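Long-range contacts in glia-derived nexin (Homo sapiens, PDB 4DY0), which inhibits serine proteases including thrombin, trypsin and urokinase, binds heparin, and promotes neurite extension by inhibiting thrombin: residues Q203-C209 with V266-V272; Y220-E224 with W261-M265; D30-I34 with A279-T283. All coordinates share one frame; numbering follows the deposited sequence.

Interaction 1 (Q203-C209 with V266-V272); sequences QLSVFRC and VPKRVQV
F207 and V272 meet on the buried side of this antiparallel pair of strands, crossing at about a right angle with V272 CG2 3.5 Å from F207 CD2. F207 CG stands anti to its carbonyl carbon (chi1 -70°), which swings the ring back along its own strand until its edge reaches CD of Q203. Further along the same side, C209 SG touches both K268 CG, at 3.5 Å, and V270 CG2, at 3.8 Å. I223 of strand 219-226 packs on F207, C209 and V272, which helps to bury this side. Eight backbone hydrogen bonds, from Q203 with V272 to C209 with V266, join the strands. The S205-V270 pair is tight, its V270 N to S205 O bond measuring 2.8 Å at 168°, whereas the pair at the C209 end is drawn out, with V266 N 3.3 Å from C209 O.

The other side, with L204, V206, P267 and R269, is largely open to solvent, and its contacts lie mostly along exposed side chains. L204 CD2 rests on the aliphatic part of R269, 3.4 Å from its CG, while R208 and P267 lie side by side; the NE of R208 turns to a salt bridge with E224. Q271 bends at chi2 so that its amide comes back over the neighbouring strand, OE1 lying 3.7 Å from L204 CB. An alanine here would take away both this amide and the CG that backs L204 CG, and would probably leave the leucine freer to turn. The R269 side chain lies about 4 Å from that of R346, predicted to flank the reactive bond. The pairing is that of strands s2C and s3C in sheet C of the serpin fold, here beside the reactive centre loop.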
loop_
_atom_site.group_PDB
_atom_site.type_symbol
_atom_site.label_atom_id
_atom_site.label_comp_id
_atom_site.label_asym_id
_atom_site.label_seq_id
_atom_site.Cartn_x
_atom_site.Cartn_y
_atom_site.Cartn_z
ATOM N N GLN A 203 17.424 10.191 16.840
ATOM C CA GLN A 203 17.507 9.667 18.191
ATOM C C GLN A 203 18.542 8.554 18.263
ATOM O O GLN A 203 18.765 7.830 17.291
ATOM C CB GLN A 203 16.148 9.150 18.657
ATOM C CG GLN A 203 15.837 7.739 18.201
ATOM C CD GLN A 203 14.546 7.216 18.785
ATOM O OE1 GLN A 203 14.550 6.518 19.799
ATOM N NE2 GLN A 203 13.427 7.564 18.156
ATOM N N LEU A 204 19.178 8.433 19.420
ATOM C CA LEU A 204 20.113 7.357 19.678
ATOM C C LEU A 204 19.386 6.354 20.557
ATOM O O LEU A 204 18.959 6.685 21.663
ATOM C CB LEU A 204 21.343 7.893 20.408
ATOM C CG LEU A 204 22.662 7.133 20.261
ATOM C CD1 LEU A 204 23.666 7.608 21.310
ATOM C CD2 LEU A 204 22.450 5.632 20.360
ATOM N N SER A 205 19.233 5.133 20.063
ATOM C CA SER A 205 18.437 4.137 20.762
ATOM C C SER A 205 18.700 2.748 20.188
ATOM O O SER A 205 19.454 2.605 19.226
ATOM C CB SER A 205 16.952 4.498 20.657
ATOM O OG SER A 205 16.139 3.567 21.343
ATOM N N VAL A 206 18.085 1.729 20.780
ATOM C CA VAL A 206 18.259 0.358 20.313
ATOM C C VAL A 206 17.192 0.004 19.281
ATOM O O VAL A 206 15.998 0.132 19.536
ATOM C CB VAL A 206 18.216 -0.663 21.481
ATOM C CG1 VAL A 206 18.465 -2.077 20.969
ATOM C CG2 VAL A 206 19.240 -0.301 22.553
ATOM N N PHE A 207 17.636 -0.430 18.108
ATOM C CA PHE A 207 16.731 -0.850 17.046
ATOM C C PHE A 207 17.280 -2.099 16.380
ATOM O O PHE A 207 18.497 -2.276 16.281
ATOM C CB PHE A 207 16.585 0.246 15.986
ATOM C CG PHE A 207 15.822 1.453 16.450
ATOM C CD1 PHE A 207 14.445 1.410 16.580
ATOM C CD2 PHE A 207 16.484 2.634 16.742
ATOM C CE1 PHE A 207 13.738 2.522 17.004
ATOM C CE2 PHE A 207 15.787 3.750 17.163
ATOM C CZ PHE A 207 14.409 3.695 17.293
ATOM N N ARG A 208 16.383 -2.964 15.923
ATOM C CA ARG A 208 16.788 -4.108 15.126
ATOM C C ARG A 208 17.217 -3.626 13.746
ATOM O O ARG A 208 16.500 -2.875 13.086
ATOM C CB ARG A 208 15.645 -5.120 15.024
ATOM C CG ARG A 208 15.485 -5.979 16.276
ATOM C CD ARG A 208 14.077 -6.548 16.410
ATOM N NE ARG A 208 13.657 -7.276 15.216
ATOM C CZ ARG A 208 13.931 -8.554 14.984
ATOM N NH1 ARG A 208 13.506 -9.132 13.868
ATOM N NH2 ARG A 208 14.633 -9.256 15.866
ATOM N N CYS A 209 18.405 -4.030 13.318
ATOM C CA CYS A 209 18.861 -3.667 11.987
ATOM C C CYS A 209 19.928 -4.606 11.474
ATOM O O CYS A 209 20.418 -5.467 12.200
ATOM C CB CYS A 209 19.361 -2.222 11.949
ATOM S SG CYS A 209 20.554 -1.817 13.222
ATOM N N VAL A 266 19.433 -7.901 14.121
ATOM C CA VAL A 266 19.632 -8.077 15.549
ATOM C C VAL A 266 19.538 -6.702 16.175
ATOM O O VAL A 266 19.904 -5.707 15.545
ATOM C CB VAL A 266 21.012 -8.677 15.872
ATOM C CG1 VAL A 266 21.085 -10.119 15.411
ATOM C CG2 VAL A 266 22.117 -7.837 15.240
ATOM N N PRO A 267 19.039 -6.633 17.413
ATOM C CA PRO A 267 18.943 -5.329 18.047
ATOM C C PRO A 267 20.335 -4.740 18.259
ATOM O O PRO A 267 21.277 -5.473 18.556
ATOM C CB PRO A 267 18.278 -5.639 19.398
ATOM C CG PRO A 267 17.623 -6.972 19.221
ATOM C CD PRO A 267 18.487 -7.713 18.248
ATOM N N LYS A 268 20.464 -3.428 18.094
ATOM C CA LYS A 268 21.709 -2.750 18.427
ATOM C C LYS A 268 21.522 -1.246 18.599
ATOM O O LYS A 268 20.570 -0.658 18.080
ATOM C CB LYS A 268 22.806 -3.057 17.402
ATOM C CG LYS A 268 22.619 -2.399 16.048
ATOM C CD LYS A 268 23.689 -2.856 15.060
ATOM C CE LYS A 268 23.616 -4.360 14.809
ATOM N NZ LYS A 268 24.578 -4.805 13.760
ATOM N N ARG A 269 22.432 -0.642 19.352
ATOM C CA ARG A 269 22.402 0.783 19.640
ATOM C C ARG A 269 22.789 1.552 18.385
ATOM O O ARG A 269 23.881 1.352 17.846
ATOM C CB ARG A 269 23.379 1.079 20.777
ATOM C CG ARG A 269 23.353 2.496 21.310
ATOM C CD ARG A 269 24.001 2.548 22.690
ATOM N NE ARG A 269 24.731 3.793 22.914
ATOM C CZ ARG A 269 26.024 3.962 22.641
ATOM N NH1 ARG A 269 26.738 2.964 22.132
ATOM N NH2 ARG A 269 26.605 5.132 22.878
ATOM N N VAL A 270 21.897 2.425 17.919
ATOM C CA VAL A 270 22.098 3.127 16.652
ATOM C C VAL A 270 21.638 4.580 16.686
ATOM O O VAL A 270 20.605 4.896 17.274
ATOM C CB VAL A 270 21.322 2.450 15.508
ATOM C CG1 VAL A 270 21.925 2.835 14.168
ATOM C CG2 VAL A 270 21.314 0.944 15.680
ATOM N N GLN A 271 22.410 5.458 16.047
ATOM C CA GLN A 271 21.961 6.821 15.784
ATOM C C GLN A 271 21.105 6.837 14.522
ATOM O O GLN A 271 21.622 6.706 13.412
ATOM C CB GLN A 271 23.150 7.768 15.618
ATOM C CG GLN A 271 23.442 8.634 16.838
ATOM C CD GLN A 271 22.428 9.751 17.023
ATOM O OE1 GLN A 271 22.467 10.479 18.013
ATOM N NE2 GLN A 271 21.518 9.894 16.065
ATOM N N VAL A 272 19.796 6.984 14.697
ATOM C CA VAL A 272 18.870 6.999 13.572
ATOM C C VAL A 272 18.579 8.423 13.130
ATOM O O VAL A 272 18.301 9.292 13.952
ATOM C CB VAL A 272 17.535 6.312 13.918
ATOM C CG1 VAL A 272 16.608 6.321 12.711
ATOM C CG2 VAL A 272 17.780 4.886 14.398
#

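Interaction 2 (Y220-E224 with W261-M265); sequences YNFIE and WMSIM
F222 lays its ring flat over the five-membered ring of W261, the planes only 14° apart and the centroids separated by 3.9 Å. The stack is offset, W261 CD1 sitting toward the rim of the phenylalanine. F222 CG lies between its own backbone N and carbonyl carbon (chi1 47°), a setting that stands the ring up from the strand against the indole. Another flank of the same ring is met in its plane by M265, whose CG approaches F222 CE1 to 3.4 Å; the sulfur follows at the edge, a Met-aromatic contact. I264 CG2 comes up obliquely to F222 CZ.

Y220 reaches the indole from a different direction. Its hydroxyl lies at the indole edge, almost in plane, and accepts a hydrogen bond from W261 NE1 (2.9 Å, 156° at the hydrogen), while Y220 CE1 packs 3.7 Å from W261 CZ2. The indole is thus gripped at once by a stack and by a bond at its rim, which should fix its rotation. On the main chain, W261 O accepts from both I264 N and M265 N as the helix ends. The M265 side chain crosses that of E224 at about a right angle, SD 4.0 Å from E224 CB, the E224 carboxylate being held by R208 and S233. This aromatic cluster seats the end of helix 255-262 on strand 219-226, s2B in sheet B of the serpin fold.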
loop_
_atom_site.group_PDB
_atom_site.type_symbol
_atom_site.label_atom_id
_atom_site.label_comp_id
_atom_site.label_asym_id
_atom_site.label_seq_id
_atom_site.Cartn_x
_atom_site.Cartn_y
_atom_site.Cartn_z
ATOM N N TYR A 220 23.059 -3.242 0.842
ATOM C CA TYR A 220 22.164 -2.244 1.394
ATOM C C TYR A 220 21.881 -2.523 2.865
ATOM O O TYR A 220 22.058 -3.652 3.334
ATOM C CB TYR A 220 20.865 -2.166 0.582
ATOM C CG TYR A 220 19.991 -3.403 0.629
ATOM C CD1 TYR A 220 18.961 -3.510 1.551
ATOM C CD2 TYR A 220 20.177 -4.450 -0.269
ATOM C CE1 TYR A 220 18.149 -4.626 1.592
ATOM C CE2 TYR A 220 19.368 -5.578 -0.233
ATOM C CZ TYR A 220 18.352 -5.656 0.701
ATOM O OH TYR A 220 17.538 -6.766 0.757
ATOM N N ASN A 221 21.454 -1.484 3.584
ATOM C CA ASN A 221 21.158 -1.587 5.011
ATOM C C ASN A 221 19.663 -1.482 5.264
ATOM O O ASN A 221 18.942 -0.851 4.493
ATOM C CB ASN A 221 21.879 -0.483 5.790
ATOM C CG ASN A 221 23.389 -0.531 5.616
ATOM O OD1 ASN A 221 24.034 -1.536 5.916
ATOM N ND2 ASN A 221 23.960 0.566 5.134
ATOM N N PHE A 222 19.198 -2.095 6.348
ATOM C CA PHE A 222 17.787 -2.015 6.703
ATOM C C PHE A 222 17.566 -1.960 8.206
ATOM O O PHE A 222 18.361 -2.479 8.987
ATOM C CB PHE A 222 16.994 -3.173 6.083
ATOM C CG PHE A 222 17.644 -4.513 6.254
ATOM C CD1 PHE A 222 17.340 -5.309 7.347
ATOM C CD2 PHE A 222 18.561 -4.975 5.324
ATOM C CE1 PHE A 222 17.938 -6.539 7.512
ATOM C CE2 PHE A 222 19.162 -6.208 5.479
ATOM C CZ PHE A 222 18.853 -6.992 6.576
ATOM N N ILE A 223 16.472 -1.326 8.606
ATOM C CA ILE A 223 16.182 -1.144 10.013
ATOM C C ILE A 223 14.692 -1.302 10.298
ATOM O O ILE A 223 13.850 -1.005 9.448
ATOM C CB ILE A 223 16.670 0.236 10.499
ATOM C CG1 ILE A 223 16.464 0.378 12.010
ATOM C CG2 ILE A 223 15.968 1.347 9.739
ATOM C CD1 ILE A 223 17.281 1.500 12.624
ATOM N N GLU A 224 14.374 -1.782 11.497
ATOM C CA GLU A 224 12.990 -1.880 11.944
ATOM C C GLU A 224 12.684 -0.864 13.047
ATOM O O GLU A 224 13.378 -0.798 14.061
ATOM C CB GLU A 224 12.679 -3.292 12.434
ATOM C CG GLU A 224 11.216 -3.497 12.796
ATOM C CD GLU A 224 10.948 -4.862 13.400
ATOM O OE1 GLU A 224 11.756 -5.311 14.246
ATOM O OE2 GLU A 224 9.928 -5.483 13.033
ATOM N N TRP A 261 15.221 -10.591 5.975
ATOM C CA TRP A 261 15.676 -9.527 6.865
ATOM C C TRP A 261 15.453 -9.936 8.313
ATOM O O TRP A 261 16.330 -9.765 9.157
ATOM C CB TRP A 261 14.959 -8.197 6.590
ATOM C CG TRP A 261 15.198 -7.618 5.225
ATOM C CD1 TRP A 261 16.126 -8.024 4.309
ATOM C CD2 TRP A 261 14.515 -6.504 4.634
ATOM N NE1 TRP A 261 16.049 -7.247 3.180
ATOM C CE2 TRP A 261 15.069 -6.305 3.354
ATOM C CE3 TRP A 261 13.481 -5.662 5.060
ATOM C CZ2 TRP A 261 14.627 -5.295 2.497
ATOM C CZ3 TRP A 261 13.045 -4.662 4.210
ATOM C CH2 TRP A 261 13.616 -4.488 2.942
ATOM N N MET A 262 14.273 -10.485 8.590
ATOM C CA MET A 262 13.905 -10.888 9.945
ATOM C C MET A 262 14.956 -11.782 10.604
ATOM O O MET A 262 15.205 -11.677 11.803
ATOM C CB MET A 262 12.548 -11.596 9.942
ATOM C CG MET A 262 11.382 -10.723 9.497
ATOM S SD MET A 262 11.160 -9.271 10.540
ATOM C CE MET A 262 9.602 -8.636 9.927
ATOM N N SER A 263 15.569 -12.662 9.821
ATOM C CA SER A 263 16.557 -13.593 10.360
ATOM C C SER A 263 17.982 -13.047 10.281
ATOM O O SER A 263 18.945 -13.762 10.562
ATOM C CB SER A 263 16.462 -14.950 9.656
ATOM O OG SER A 263 16.533 -14.797 8.250
ATOM N N ILE A 264 18.111 -11.782 9.896
ATOM C CA ILE A 264 19.416 -11.130 9.856
ATOM C C ILE A 264 19.502 -9.991 10.863
ATOM O O ILE A 264 20.570 -9.720 11.416
ATOM C CB ILE A 264 19.727 -10.561 8.468
ATOM C CG1 ILE A 264 19.741 -11.673 7.419
ATOM C CG2 ILE A 264 21.056 -9.817 8.490
ATOM C CD1 ILE A 264 19.903 -11.156 5.998
ATOM N N MET A 265 18.374 -9.321 11.086
ATOM C CA MET A 265 18.311 -8.192 12.006
ATOM C C MET A 265 18.565 -8.633 13.436
ATOM O O MET A 265 17.989 -9.612 13.907
ATOM C CB MET A 265 16.940 -7.520 11.946
ATOM C CG MET A 265 16.603 -6.889 10.619
ATOM S SD MET A 265 15.057 -5.963 10.704
ATOM C CE MET A 265 13.954 -7.217 11.352
#

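Interaction 3 (D30-I34 with A279-T283); sequences DNIVI and AVAQT
V33 carries CG1 anti to its backbone N (chi1 -172°) and CG2 beside that N, and this rotation brings CG2 to A279 CB at 4.0 Å. I34 reaches the opposing strand differently: its chain folds at chi2 (-61°), bringing CD1 round to T283 CG2 at 3.6 Å, although CB itself does not point at that strand. The T283 methyl waits in the crowded position between backbone N and carbonyl carbon, with OG1 anti to N, and the two side chains cross at about a right angle.

Between these two meetings lies A281. Its methyl group points toward the other segment and comes nearest to main-chain atoms, 3.5 Å from V33 N and 3.9 Å from N31 O, and also meets V33 CB at 4.0 Å. Because so small a group stands at the crossing point, V33 CA and A281 CA come within 5.2 Å of each other. No hydrogen bond passes between the segments: the strands run at 77° to one another and so touch as crossed layers, not as neighbours in a sheet. The contact is made mainly by methyl groups, one set from alternate residues A279, A281 and T283, all on the same side of their strand.

Just before strand 32-34, the N31 amide is held by the backbone of N377 and K378 near the C terminus. Strand 32-34 is paired with strand 369-376, and I32 and I34 turn to F20 and I23 of helix 5-26. On the other layer, strand 266-284 pairs with strand 319-328, whose A324 also touches V33. The crossing thus sets the s6B edge of serpin sheet B against s6A of sheet A, with helix 5-26 alongside.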
loop_
_atom_site.group_PDB
_atom_site.type_symbol
_atom_site.label_atom_id
_atom_site.label_comp_id
_atom_site.label_asym_id
_atom_site.label_seq_id
_atom_site.Cartn_x
_atom_site.Cartn_y
_atom_site.Cartn_z
ATOM N N ASP A 30 10.244 8.674 -9.124
ATOM C CA ASP A 30 9.076 9.257 -8.472
ATOM C C ASP A 30 8.856 8.710 -7.069
ATOM O O ASP A 30 9.374 7.654 -6.705
ATOM C CB ASP A 30 7.819 8.991 -9.301
ATOM C CG ASP A 30 7.824 9.737 -10.620
ATOM O OD1 ASP A 30 8.676 10.638 -10.799
ATOM O OD2 ASP A 30 6.973 9.420 -11.475
ATOM N N ASN A 31 8.073 9.438 -6.287
ATOM C CA ASN A 31 7.604 8.935 -5.019
ATOM C C ASN A 31 6.441 7.991 -5.278
ATOM O O ASN A 31 5.405 8.389 -5.802
ATOM C CB ASN A 31 7.187 10.087 -4.107
ATOM C CG ASN A 31 8.366 10.915 -3.650
ATOM O OD1 ASN A 31 9.520 10.467 -3.699
ATOM N ND2 ASN A 31 8.091 12.133 -3.201
ATOM N N ILE A 32 6.625 6.725 -4.934
ATOM C CA ILE A 32 5.586 5.733 -5.148
ATOM C C ILE A 32 5.205 5.113 -3.813
ATOM O O ILE A 32 6.048 4.538 -3.126
ATOM C CB ILE A 32 6.049 4.633 -6.115
ATOM C CG1 ILE A 32 6.429 5.238 -7.470
ATOM C CG2 ILE A 32 4.962 3.592 -6.290
ATOM C CD1 ILE A 32 5.256 5.855 -8.216
ATOM N N VAL A 33 3.939 5.255 -3.438
ATOM C CA VAL A 33 3.449 4.686 -2.191
ATOM C C VAL A 33 2.207 3.852 -2.448
ATOM O O VAL A 33 1.150 4.376 -2.798
ATOM C CB VAL A 33 3.148 5.770 -1.143
ATOM C CG1 VAL A 33 2.824 5.129 0.204
ATOM C CG2 VAL A 33 4.333 6.708 -1.016
ATOM N N ILE A 34 2.362 2.547 -2.276
ATOM C CA ILE A 34 1.330 1.573 -2.578
ATOM C C ILE A 34 0.951 0.832 -1.302
ATOM O O ILE A 34 1.724 0.803 -0.335
ATOM C CB ILE A 34 1.875 0.533 -3.577
ATOM C CG1 ILE A 34 2.119 1.178 -4.945
ATOM C CG2 ILE A 34 0.949 -0.658 -3.685
ATOM C CD1 ILE A 34 0.884 1.737 -5.576
ATOM N N ALA A 279 4.355 10.921 3.329
ATOM C CA ALA A 279 4.423 10.173 2.084
ATOM C C ALA A 279 3.018 9.928 1.558
ATOM O O ALA A 279 2.199 9.316 2.236
ATOM C CB ALA A 279 5.135 8.848 2.308
ATOM N N VAL A 280 2.745 10.397 0.346
ATOM C CA VAL A 280 1.425 10.234 -0.242
ATOM C C VAL A 280 1.493 10.072 -1.761
ATOM O O VAL A 280 2.193 10.818 -2.448
ATOM C CB VAL A 280 0.503 11.416 0.110
ATOM C CG1 VAL A 280 1.192 12.741 -0.215
ATOM C CG2 VAL A 280 -0.819 11.295 -0.626
ATOM N N ALA A 281 0.760 9.091 -2.279
ATOM C CA ALA A 281 0.706 8.859 -3.714
ATOM C C ALA A 281 -0.612 8.211 -4.117
ATOM O O ALA A 281 -1.211 7.458 -3.350
ATOM C CB ALA A 281 1.876 7.997 -4.156
ATOM N N GLN A 282 -1.061 8.518 -5.324
ATOM C CA GLN A 282 -2.230 7.873 -5.885
ATOM C C GLN A 282 -1.821 7.183 -7.174
ATOM O O GLN A 282 -0.866 7.591 -7.827
ATOM C CB GLN A 282 -3.330 8.891 -6.168
ATOM C CG GLN A 282 -4.550 8.289 -6.839
ATOM C CD GLN A 282 -5.501 9.338 -7.376
ATOM O OE1 GLN A 282 -5.879 10.274 -6.667
ATOM N NE2 GLN A 282 -5.897 9.186 -8.637
ATOM N N THR A 283 -2.545 6.140 -7.546
ATOM C CA THR A 283 -2.205 5.426 -8.750
ATOM C C THR A 283 -3.400 4.652 -9.285
ATOM O O THR A 283 -4.277 4.238 -8.529
ATOM C CB THR A 283 -1.028 4.463 -8.502
ATOM O OG1 THR A 283 -0.342 4.221 -9.732
ATOM C CG2 THR A 283 -1.518 3.141 -7.928
#

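From the N terminus, D30-I34 opens the outermost loop, which interaction 3 closes only at A279-T283. Within that span Q203-C209 comes next, followed by Y220-E224; W261-M265 closes interaction 2 first, and V266-V272, directly after it, closes interaction 1. The three loops are therefore concentric and none cross. Interactions 1 and 2 are neighbours, with centres 12 Å apart, and touch where C209 CB packs 3.1 Å from F222 O on the adjoining strand. Interaction 3 lies about 28 Å from interaction 1, centre to centre, yet both use strand 266-284, which runs from sheet C into sheet A, while interactions 2 and 3 each engage sheet B.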